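PDB 4O5J: uncharacterized protein, which probably acts as an outer-membrane adhesin, SabA, whose extracellular domain binds sialylated sugars in the attachment of Helicobacter pylori to host cells. Local coordinates for residues Q315-Y323 with P336-V347. Numbering follows the deposited sequence.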
ATOM      1  N   GLN A 315     -17.852  -7.311   3.575  1.00 38.00           N
ATOM      2  CA  GLN A 315     -16.850  -8.080   2.811  1.00 37.82           C
ATOM      3  C   GLN A 315     -15.558  -8.179   3.616  1.00 41.87           C
ATOM      4  O   GLN A 315     -14.931  -9.234   3.649  1.00 42.67           O
ATOM      5  CB  GLN A 315     -16.586  -7.455   1.447  1.00 29.83           C
ATOM      6  CG  GLN A 315     -17.798  -7.568   0.542  1.00 32.62           C
ATOM      7  CD  GLN A 315     -17.555  -6.846  -0.768  1.00 37.20           C
ATOM      8  OE1 GLN A 315     -16.426  -6.536  -1.117  1.00 38.03           O
ATOM      9  NE2 GLN A 315     -18.634  -6.592  -1.522  1.00 33.19           N
ATOM     10  N   TYR A 316     -15.178  -7.111   4.294  1.00 38.60           N
ATOM     11  CA  TYR A 316     -13.973  -7.119   5.094  1.00 39.54           C
ATOM     12  C   TYR A 316     -14.152  -8.126   6.231  1.00 43.44           C
ATOM     13  O   TYR A 316     -13.207  -8.875   6.564  1.00 38.52           O
ATOM     14  CB  TYR A 316     -13.674  -5.711   5.630  1.00 36.89           C
ATOM     15  CG  TYR A 316     -12.384  -5.614   6.392  1.00 39.31           C
ATOM     16  CD1 TYR A 316     -11.161  -5.700   5.718  1.00 39.10           C
ATOM     17  CD2 TYR A 316     -12.334  -5.483   7.785  1.00 42.75           C
ATOM     18  CE1 TYR A 316      -9.951  -5.644   6.379  1.00 40.33           C
ATOM     19  CE2 TYR A 316     -11.084  -5.429   8.466  1.00 43.28           C
ATOM     20  CZ  TYR A 316      -9.911  -5.506   7.749  1.00 44.83           C
ATOM     21  OH  TYR A 316      -8.679  -5.434   8.373  1.00 53.95           O
ATOM     22  N   LYS A 317     -15.361  -8.151   6.829  1.00 37.58           N
ATOM     23  CA  LYS A 317     -15.612  -9.084   7.934  1.00 39.31           C
ATOM     24  C   LYS A 317     -15.393 -10.530   7.458  1.00 39.57           C
ATOM     25  O   LYS A 317     -14.830 -11.338   8.179  1.00 39.49           O
ATOM     26  CB  LYS A 317     -17.044  -8.888   8.521  1.00 41.92           C
ATOM     27  CG  LYS A 317     -17.430  -9.830   9.624  1.00 56.48           C
ATOM     28  CD  LYS A 317     -16.504  -9.767  10.849  1.00 85.37           C
ATOM     29  CE  LYS A 317     -16.529  -8.422  11.599  1.00 98.42           C
ATOM     30  NZ  LYS A 317     -15.459  -8.214  12.663  1.00100.12           N
ATOM     31  N   TYR A 318     -15.873 -10.870   6.261  1.00 37.75           N
ATOM     32  CA  TYR A 318     -15.687 -12.228   5.695  1.00 35.05           C
ATOM     33  C   TYR A 318     -14.178 -12.506   5.535  1.00 37.00           C
ATOM     34  O   TYR A 318     -13.694 -13.549   5.941  1.00 39.99           O
ATOM     35  CB  TYR A 318     -16.350 -12.357   4.339  1.00 31.17           C
ATOM     36  CG  TYR A 318     -17.744 -12.835   4.358  1.00 35.27           C
ATOM     37  CD1 TYR A 318     -18.065 -14.139   3.931  1.00 31.87           C
ATOM     38  CD2 TYR A 318     -18.815 -12.018   4.822  1.00 37.17           C
ATOM     39  CE1 TYR A 318     -19.359 -14.590   3.920  1.00 31.62           C
ATOM     40  CE2 TYR A 318     -20.137 -12.516   4.799  1.00 37.46           C
ATOM     41  CZ  TYR A 318     -20.393 -13.778   4.371  1.00 35.87           C
ATOM     42  OH  TYR A 318     -21.703 -14.295   4.379  1.00 35.72           O
ATOM     43  N   LEU A 319     -13.455 -11.546   4.989  1.00 29.16           N
ATOM     44  CA  LEU A 319     -12.015 -11.652   4.813  1.00 33.68           C
ATOM     45  C   LEU A 319     -11.307 -11.882   6.160  1.00 41.70           C
ATOM     46  O   LEU A 319     -10.485 -12.789   6.290  1.00 44.36           O
ATOM     47  CB  LEU A 319     -11.497 -10.371   4.179  1.00 31.73           C
ATOM     48  CG  LEU A 319     -10.033 -10.320   3.759  1.00 35.81           C
ATOM     49  CD1 LEU A 319      -9.728 -11.359   2.633  1.00 37.98           C
ATOM     50  CD2 LEU A 319      -9.749  -8.913   3.226  1.00 38.41           C
ATOM     51  N   GLU A 320     -11.613 -11.080   7.174  1.00 40.07           N
ATOM     52  CA  GLU A 320     -10.990 -11.235   8.499  1.00 34.46           C
ATOM     53  C   GLU A 320     -11.311 -12.584   9.100  1.00 43.86           C
ATOM     54  O   GLU A 320     -10.517 -13.116   9.873  1.00 51.69           O
ATOM     55  CB  GLU A 320     -11.582 -10.211   9.475  1.00 37.72           C
ATOM     56  CG  GLU A 320     -10.949  -8.900   9.319  1.00 51.39           C
ATOM     57  CD  GLU A 320     -11.479  -7.955  10.371  1.00 79.73           C
ATOM     58  OE1 GLU A 320     -12.743  -8.026  10.573  1.00 80.38           O
ATOM     59  OE2 GLU A 320     -10.650  -7.155  10.949  1.00 85.51           O
ATOM     60  N   LYS A 321     -12.474 -13.142   8.770  1.00 38.60           N
ATOM     61  CA  LYS A 321     -12.922 -14.367   9.452  1.00 37.41           C
ATOM     62  C   LYS A 321     -12.772 -15.591   8.552  1.00 45.50           C
ATOM     63  O   LYS A 321     -13.302 -16.673   8.847  1.00 41.53           O
ATOM     64  CB  LYS A 321     -14.353 -14.218   9.939  1.00 34.18           C
ATOM     65  CG  LYS A 321     -14.566 -13.107  10.938  1.00 42.77           C
ATOM     66  CD  LYS A 321     -14.059 -13.474  12.255  1.00 51.78           C
ATOM     67  CE  LYS A 321     -14.479 -12.425  13.260  1.00 65.88           C
ATOM     68  NZ  LYS A 321     -14.068 -13.040  14.531  1.00 84.19           N
ATOM     69  N   ALA A 322     -12.074 -15.420   7.427  1.00 41.90           N
ATOM     70  CA  ALA A 322     -12.003 -16.462   6.385  1.00 41.57           C
ATOM     71  C   ALA A 322     -11.487 -17.771   6.972  1.00 45.55           C
ATOM     72  O   ALA A 322     -11.828 -18.837   6.483  1.00 46.98           O
ATOM     73  CB  ALA A 322     -11.120 -16.002   5.204  1.00 38.39           C
ATOM     74  N   TYR A 323     -10.696 -17.687   8.052  1.00 48.22           N
ATOM     75  CA  TYR A 323     -10.085 -18.866   8.619  1.00 48.87           C
ATOM     76  C   TYR A 323     -11.106 -19.705   9.357  1.00 55.75           C
ATOM     77  O   TYR A 323     -10.800 -20.841   9.712  1.00 55.25           O
ATOM     78  CB  TYR A 323      -8.934 -18.504   9.560  1.00 47.71           C
ATOM     79  CG  TYR A 323      -9.403 -17.865  10.859  1.00 55.44           C
ATOM     80  CD1 TYR A 323      -9.573 -18.616  12.019  1.00 55.96           C
ATOM     81  CD2 TYR A 323      -9.705 -16.503  10.920  1.00 54.13           C
ATOM     82  CE1 TYR A 323      -9.998 -18.010  13.194  1.00 61.10           C
ATOM     83  CE2 TYR A 323     -10.137 -15.894  12.113  1.00 58.51           C
ATOM     84  CZ  TYR A 323     -10.275 -16.653  13.225  1.00 62.55           C
ATOM     85  OH  TYR A 323     -10.710 -16.062  14.396  1.00 76.43           O
ATOM     86  N   PRO A 336      -6.594 -24.418   8.568  1.00 79.89           N
ATOM     87  CA  PRO A 336      -7.132 -23.322   7.732  1.00 68.89           C
ATOM     88  C   PRO A 336      -6.125 -22.175   7.687  1.00 71.60           C
ATOM     89  O   PRO A 336      -5.161 -22.200   8.475  1.00 64.67           O
ATOM     90  CB  PRO A 336      -8.399 -22.877   8.485  1.00 77.96           C
ATOM     91  CG  PRO A 336      -8.116 -23.250   9.933  1.00 73.87           C
ATOM     92  CD  PRO A 336      -7.316 -24.538   9.852  1.00 70.05           C
ATOM     93  N   TYR A 337      -6.315 -21.185   6.798  1.00 61.59           N
ATOM     94  CA  TYR A 337      -5.419 -20.023   6.770  1.00 59.92           C
ATOM     95  C   TYR A 337      -5.638 -19.026   7.949  1.00 68.18           C
ATOM     96  O   TYR A 337      -6.416 -18.081   7.815  1.00 71.19           O
ATOM     97  CB  TYR A 337      -5.460 -19.334   5.394  1.00 53.29           C
ATOM     98  CG  TYR A 337      -4.528 -18.200   5.283  1.00 48.71           C
ATOM     99  CD1 TYR A 337      -3.142 -18.447   5.252  1.00 45.31           C
ATOM    100  CD2 TYR A 337      -5.013 -16.851   5.207  1.00 45.63           C
ATOM    101  CE1 TYR A 337      -2.258 -17.375   5.157  1.00 50.95           C
ATOM    102  CE2 TYR A 337      -4.112 -15.755   5.093  1.00 48.12           C
ATOM    103  CZ  TYR A 337      -2.728 -16.040   5.075  1.00 53.18           C
ATOM    104  OH  TYR A 337      -1.734 -15.028   4.954  1.00 55.27           O
ATOM    105  N   ARG A 338      -4.944 -19.262   9.081  1.00 70.70           N
ATOM    106  CA  ARG A 338      -5.134 -18.506  10.337  1.00 67.57           C
ATOM    107  C   ARG A 338      -4.468 -17.129  10.350  1.00 69.54           C
ATOM    108  O   ARG A 338      -4.872 -16.263  11.146  1.00 60.88           O
ATOM    109  CB  ARG A 338      -4.713 -19.326  11.553  1.00 70.51           C
ATOM    110  CG  ARG A 338      -5.736 -20.428  11.866  1.00 75.00           C
ATOM    111  CD  ARG A 338      -5.493 -21.154  13.179  1.00 90.17           C
ATOM    112  NE  ARG A 338      -5.538 -20.242  14.319  1.00121.76           N
ATOM    113  CZ  ARG A 338      -6.638 -19.904  15.000  1.00127.30           C
ATOM    114  NH1 ARG A 338      -7.838 -20.388  14.655  1.00120.15           N
ATOM    115  NH2 ARG A 338      -6.527 -19.068  16.039  1.00115.24           N
ATOM    116  N   GLN A 339      -3.483 -16.923   9.456  1.00 61.58           N
ATOM    117  CA  GLN A 339      -2.716 -15.676   9.371  1.00 60.91           C
ATOM    118  C   GLN A 339      -3.667 -14.469   9.278  1.00 61.23           C
ATOM    119  O   GLN A 339      -3.340 -13.367   9.733  1.00 59.59           O
ATOM    120  CB  GLN A 339      -1.715 -15.698   8.160  1.00 65.43           C
ATOM    121  CG  GLN A 339      -0.499 -16.506   8.425  1.00 76.83           C
ATOM    122  CD  GLN A 339       0.247 -15.849   9.544  1.00 99.54           C
ATOM    123  OE1 GLN A 339       0.578 -14.673   9.452  1.00116.40           O
ATOM    124  NE2 GLN A 339       0.473 -16.573  10.627  1.00109.99           N
ATOM    125  N   VAL A 340      -4.844 -14.696   8.699  1.00 54.30           N
ATOM    126  CA  VAL A 340      -5.830 -13.665   8.461  1.00 52.14           C
ATOM    127  C   VAL A 340      -6.279 -13.003   9.809  1.00 59.95           C
ATOM    128  O   VAL A 340      -6.943 -11.959   9.819  1.00 64.79           O
ATOM    129  CB  VAL A 340      -7.000 -14.243   7.588  1.00 49.05           C
ATOM    130  CG1 VAL A 340      -8.197 -14.638   8.440  1.00 45.42           C
ATOM    131  CG2 VAL A 340      -7.397 -13.259   6.507  1.00 46.13           C
ATOM    132  N   VAL A 341      -5.877 -13.602  10.938  1.00 60.98           N
ATOM    133  CA  VAL A 341      -6.260 -13.112  12.232  1.00 66.76           C
ATOM    134  C   VAL A 341      -5.351 -11.912  12.576  1.00 68.96           C
ATOM    135  O   VAL A 341      -5.685 -11.075  13.411  1.00 68.38           O
ATOM    136  CB  VAL A 341      -6.215 -14.258  13.270  1.00 67.98           C
ATOM    137  CG1 VAL A 341      -4.826 -14.402  13.882  1.00 63.67           C
ATOM    138  CG2 VAL A 341      -7.238 -14.018  14.319  1.00 89.60           C
ATOM    139  N   ASN A 342      -4.205 -11.827  11.917  1.00 53.43           N
ATOM    140  CA  ASN A 342      -3.312 -10.691  12.082  1.00 53.04           C
ATOM    141  C   ASN A 342      -3.627  -9.546  11.154  1.00 52.67           C
ATOM    142  O   ASN A 342      -2.998  -8.501  11.253  1.00 54.15           O
ATOM    143  CB  ASN A 342      -1.867 -11.118  11.842  1.00 55.64           C
ATOM    144  CG  ASN A 342      -1.458 -12.243  12.783  1.00 69.61           C
ATOM    145  OD1 ASN A 342      -1.799 -12.226  13.956  1.00 75.41           O
ATOM    146  ND2 ASN A 342      -0.764 -13.234  12.270  1.00 74.68           N
ATOM    147  N   LEU A 343      -4.585  -9.744  10.238  1.00 48.05           N
ATOM    148  CA  LEU A 343      -4.799  -8.781   9.140  1.00 45.03           C
ATOM    149  C   LEU A 343      -5.115  -7.372   9.640  1.00 45.41           C
ATOM    150  O   LEU A 343      -4.454  -6.396   9.270  1.00 52.33           O
ATOM    151  CB  LEU A 343      -5.876  -9.264   8.189  1.00 38.44           C
ATOM    152  CG  LEU A 343      -6.153  -8.296   7.074  1.00 42.09           C
ATOM    153  CD1 LEU A 343      -4.864  -7.953   6.294  1.00 36.30           C
ATOM    154  CD2 LEU A 343      -7.256  -8.820   6.150  1.00 44.75           C
ATOM    155  N   ASN A 344      -6.104  -7.268  10.499  1.00 39.54           N
ATOM    156  CA  ASN A 344      -6.543  -5.990  10.907  1.00 50.19           C
ATOM    157  C   ASN A 344      -5.458  -5.190  11.670  1.00 53.85           C
ATOM    158  O   ASN A 344      -5.341  -3.971  11.515  1.00 56.68           O
ATOM    159  CB  ASN A 344      -7.844  -6.072  11.677  1.00 57.16           C
ATOM    160  CG  ASN A 344      -8.436  -4.687  11.855  1.00 70.15           C
ATOM    161  OD1 ASN A 344      -8.298  -4.078  12.907  1.00 79.25           O
ATOM    162  ND2 ASN A 344      -8.962  -4.121  10.770  1.00 71.95           N
ATOM    163  N   GLN A 345      -4.661  -5.861  12.478  1.00 51.30           N
ATOM    164  CA  GLN A 345      -3.580  -5.212  13.183  1.00 56.28           C
ATOM    165  C   GLN A 345      -2.557  -4.670  12.152  1.00 50.41           C
ATOM    166  O   GLN A 345      -2.055  -3.544  12.268  1.00 53.14           O
ATOM    167  CB  GLN A 345      -2.912  -6.200  14.143  1.00 52.70           C
ATOM    168  CG  GLN A 345      -1.570  -5.730  14.636  1.00 71.72           C
ATOM    169  CD  GLN A 345      -1.716  -4.509  15.573  1.00 97.47           C
ATOM    170  OE1 GLN A 345      -2.165  -4.651  16.707  1.00108.94           O
ATOM    171  NE2 GLN A 345      -1.354  -3.307  15.094  1.00 90.41           N
ATOM    172  N   GLU A 346      -2.275  -5.455  11.121  1.00 48.35           N
ATOM    173  CA  GLU A 346      -1.310  -5.020  10.102  1.00 45.69           C
ATOM    174  C   GLU A 346      -1.830  -3.806   9.327  1.00 45.14           C
ATOM    175  O   GLU A 346      -1.071  -2.870   9.012  1.00 54.31           O
ATOM    176  CB  GLU A 346      -1.053  -6.159   9.146  1.00 43.00           C
ATOM    177  CG  GLU A 346      -0.310  -7.282   9.812  1.00 47.01           C
ATOM    178  CD  GLU A 346      -0.281  -8.553   8.955  1.00 48.77           C
ATOM    179  OE1 GLU A 346      -0.970  -8.622   7.916  1.00 54.02           O
ATOM    180  OE2 GLU A 346       0.415  -9.509   9.324  1.00 60.94           O
ATOM    181  N   VAL A 347      -3.117  -3.817   9.002  1.00 39.69           N
ATOM    182  CA  VAL A 347      -3.744  -2.706   8.311  1.00 42.51           C
ATOM    183  C   VAL A 347      -3.688  -1.437   9.180  1.00 47.19           C
ATOM    184  O   VAL A 347      -3.343  -0.343   8.696  1.00 49.51           O
ATOM    185  CB  VAL A 347      -5.207  -3.030   7.929  1.00 42.76           C
ATOM    186  CG1 VAL A 347      -5.932  -1.769   7.427  1.00 40.99           C
ATOM    187  CG2 VAL A 347      -5.214  -4.145   6.894  1.00 41.42           C
TER
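Tyr316 and Asn344 join the short helix 313-320 to the first turns of the long helix 343-396, within the largely helical adhesion domain of SabA; the two short helical segments run at 118° to each other. The side chains of the pair cross at about a right angle. With CG anti to the backbone N (chi1 -176°), Tyr316 reaches across the gap, and its hydroxyl OH accepts a hydrogen bond from ND2 of Asn344 at 2.7 Å. The bond is nearly straight and its acceptor lies in the amide plane, while ND2 sits at the ring edge. A tyrosine suits this place because CE1 of its ring can pack obliquely against CD2 of Leu343 while its hydroxyl takes the N-H of Asn344.

Glu320 sets out away from 336-347 at CB, but its chain, extended beyond CG, carries the carboxylate back beside this bond, and OE2 comes to 3.1 Å from CB of Asn344; OE1 forms a long, weak salt bridge with Lys317. Deeper in, branched aliphatic residues fill the interface: the methyl groups CD2 of Leu319 and Leu343 meet at 3.8 Å, with Leu319 also packed on Val242 and Ile246 of helix 241-268. Val340 is compact enough to fit against the end of the short helix, where its CG2 faces O of Leu319 and its CG1 faces O of Glu320.

Tyr323 contributes the largest share of the surface that 315-323 buries, close to half. Its chi1 of 71° brings the broad, flat ring against Val340, Val341 and the poorly ordered Arg338 together; CG2 of Val341 approaches obliquely, as does the guanidinium, steeply inclined to the ring. At the ring edge, CD2 of Tyr323 lies 3.5 Å from CG1 of Val340.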